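Local coordinates for protein ketosynthase (Streptomyces sp. MSC090213JE08, PDB 6KXD) that probably serves as the chain length factor partner of the ketosynthase in a highly reducing type II polyketide synthase that makes ishigamide, at residues V108-L113 with H165-P170. Numbering follows the deposited sequence.
Sequences VATDEL and HDLKGP
The flat carbonyl of E112 sets its oxygen 3.0 Å from CA of G169, with CD of the P170 ring at 4.3 Å from the same oxygen. These are two loops of a thiolase-type fold, entering the parallel strands 114-119 and 171-174. G169 suits its place because, with no side chain, it lets the E112 oxygen come so close. Each loop also has a local carboxylate bond. D111, short enough to reach the N-H two residues on, makes an Asx turn: L113 N meets OD1 from above the carboxylate plane at 2.8 Å. D166, with positive phi, ends helix 156-165 in a Schellman motif; just after the helix, a salt bridge links K168 NZ to the syn lone pair of D166 OD1 at 2.7 Å. The apolar link is L167, whose branched side chain reaches both T110 and L201. With CG beside the backbone N (chi1 -54°), it crosses the T110 side chain at about a right angle, CD2 lying 3.6 Å from T110 CB. Branched T110 offers it CB, CG2 and OG1 together. K168 O accepts a hydrogen bond from NH2 of R279 of the partner subunit, placing this loop at the dimer interface. One water joins the backbones, donating to D111 O at 2.7 Å and accepting from G169 N at 2.7 Å.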
loop_
_atom_site.group_PDB
_atom_site.type_symbol
_atom_site.label_atom_id
_atom_site.label_comp_id
_atom_site.label_asym_id
_atom_site.label_seq_id
_atom_site.Cartn_x
_atom_site.Cartn_y
_atom_site.Cartn_z
ATOM N N VAL B 108 -20.125 -7.729 14.893
ATOM C CA VAL B 108 -19.751 -8.331 13.653
ATOM C C VAL B 108 -18.916 -9.566 13.967
ATOM O O VAL B 108 -17.952 -9.477 14.674
ATOM C CB VAL B 108 -18.948 -7.332 12.788
ATOM C CG1 VAL B 108 -18.322 -8.027 11.600
ATOM C CG2 VAL B 108 -19.797 -6.150 12.385
ATOM N N ALA B 109 -19.317 -10.695 13.407
ATOM C CA ALA B 109 -18.587 -11.929 13.556
ATOM C C ALA B 109 -17.425 -11.856 12.575
ATOM O O ALA B 109 -17.639 -11.733 11.384
ATOM C CB ALA B 109 -19.467 -13.113 13.261
ATOM N N THR B 110 -16.219 -11.876 13.104
ATOM C CA THR B 110 -15.045 -11.892 12.237
ATOM C C THR B 110 -14.347 -13.236 12.391
ATOM O O THR B 110 -14.523 -13.943 13.371
ATOM C CB THR B 110 -14.117 -10.722 12.565
ATOM O OG1 THR B 110 -13.755 -10.877 13.930
ATOM C CG2 THR B 110 -14.730 -9.351 12.362
ATOM N N ASP B 111 -13.582 -13.600 11.374
ATOM C CA ASP B 111 -12.751 -14.782 11.445
ATOM C C ASP B 111 -11.493 -14.552 10.615
ATOM O O ASP B 111 -11.240 -13.453 10.134
ATOM C CB ASP B 111 -13.565 -15.996 10.995
ATOM C CG ASP B 111 -14.166 -15.900 9.603
ATOM O OD1 ASP B 111 -13.637 -15.153 8.734
ATOM O OD2 ASP B 111 -15.182 -16.591 9.377
ATOM N N GLU B 112 -10.750 -15.634 10.375
ATOM C CA GLU B 112 -9.541 -15.587 9.643
ATOM C C GLU B 112 -9.791 -15.253 8.165
ATOM O O GLU B 112 -8.824 -15.069 7.452
ATOM C CB GLU B 112 -8.795 -16.915 9.868
ATOM C CG GLU B 112 -9.392 -18.114 9.140
ATOM C CD GLU B 112 -10.660 -18.694 9.760
ATOM O OE1 GLU B 112 -11.043 -18.247 10.901
ATOM O OE2 GLU B 112 -11.291 -19.569 9.094
ATOM N N LEU B 113 -11.055 -15.217 7.682
ATOM C CA LEU B 113 -11.375 -14.827 6.307
ATOM C C LEU B 113 -11.971 -13.411 6.263
ATOM O O LEU B 113 -12.570 -12.993 5.253
ATOM C CB LEU B 113 -12.336 -15.852 5.707
ATOM C CG LEU B 113 -11.707 -17.205 5.361
ATOM C CD1 LEU B 113 -12.720 -18.063 4.602
ATOM C CD2 LEU B 113 -10.414 -17.021 4.563
ATOM N N HIS B 165 -8.420 -6.835 17.086
ATOM C CA HIS B 165 -9.632 -7.605 16.882
ATOM C C HIS B 165 -9.339 -9.038 16.465
ATOM O O HIS B 165 -10.236 -9.718 15.929
ATOM C CB HIS B 165 -10.517 -6.923 15.852
ATOM C CG HIS B 165 -10.965 -5.606 16.352
ATOM N ND1 HIS B 165 -11.861 -5.478 17.432
ATOM C CD2 HIS B 165 -10.628 -4.365 15.971
ATOM C CE1 HIS B 165 -12.037 -4.203 17.678
ATOM N NE2 HIS B 165 -11.259 -3.486 16.804
ATOM N N ASP B 166 -8.069 -9.435 16.603
ATOM C CA ASP B 166 -7.625 -10.744 16.225
ATOM C C ASP B 166 -8.056 -11.079 14.800
ATOM O O ASP B 166 -8.768 -12.085 14.539
ATOM C CB ASP B 166 -8.123 -11.786 17.237
ATOM C CG ASP B 166 -7.237 -13.020 17.262
ATOM O OD1 ASP B 166 -6.313 -13.084 16.437
ATOM O OD2 ASP B 166 -7.477 -13.902 18.097
ATOM N N LEU B 167 -7.588 -10.270 13.833
ATOM C CA LEU B 167 -7.898 -10.502 12.462
ATOM C C LEU B 167 -6.679 -11.080 11.742
ATOM O O LEU B 167 -5.829 -10.366 11.184
ATOM C CB LEU B 167 -8.384 -9.192 11.832
ATOM C CG LEU B 167 -9.550 -8.516 12.549
ATOM C CD1 LEU B 167 -9.852 -7.160 11.950
ATOM C CD2 LEU B 167 -10.820 -9.356 12.500
ATOM N N LYS B 168 -6.643 -12.418 11.649
ATOM C CA LYS B 168 -5.542 -13.099 11.008
ATOM C C LYS B 168 -5.669 -13.157 9.484
ATOM O O LYS B 168 -4.804 -13.692 8.810
ATOM C CB LYS B 168 -5.421 -14.514 11.578
ATOM C CG LYS B 168 -5.061 -14.559 13.050
ATOM C CD LYS B 168 -4.938 -15.985 13.566
ATOM C CE LYS B 168 -5.495 -16.147 14.961
ATOM N NZ LYS B 168 -4.799 -15.269 15.915
ATOM N N GLY B 169 -6.751 -12.627 8.912
ATOM C CA GLY B 169 -6.949 -12.671 7.502
ATOM C C GLY B 169 -6.141 -11.601 6.764
ATOM O O GLY B 169 -5.314 -10.931 7.352
ATOM N N PRO B 170 -6.389 -11.408 5.470
ATOM C CA PRO B 170 -5.567 -10.497 4.664
ATOM C C PRO B 170 -5.555 -9.104 5.317
ATOM O O PRO B 170 -6.561 -8.606 5.843
ATOM C CB PRO B 170 -6.307 -10.474 3.327
ATOM C CG PRO B 170 -6.979 -11.837 3.282
ATOM C CD PRO B 170 -7.465 -12.035 4.689
HETATM O O HOH W 1 -9.159 -11.781 9.923
#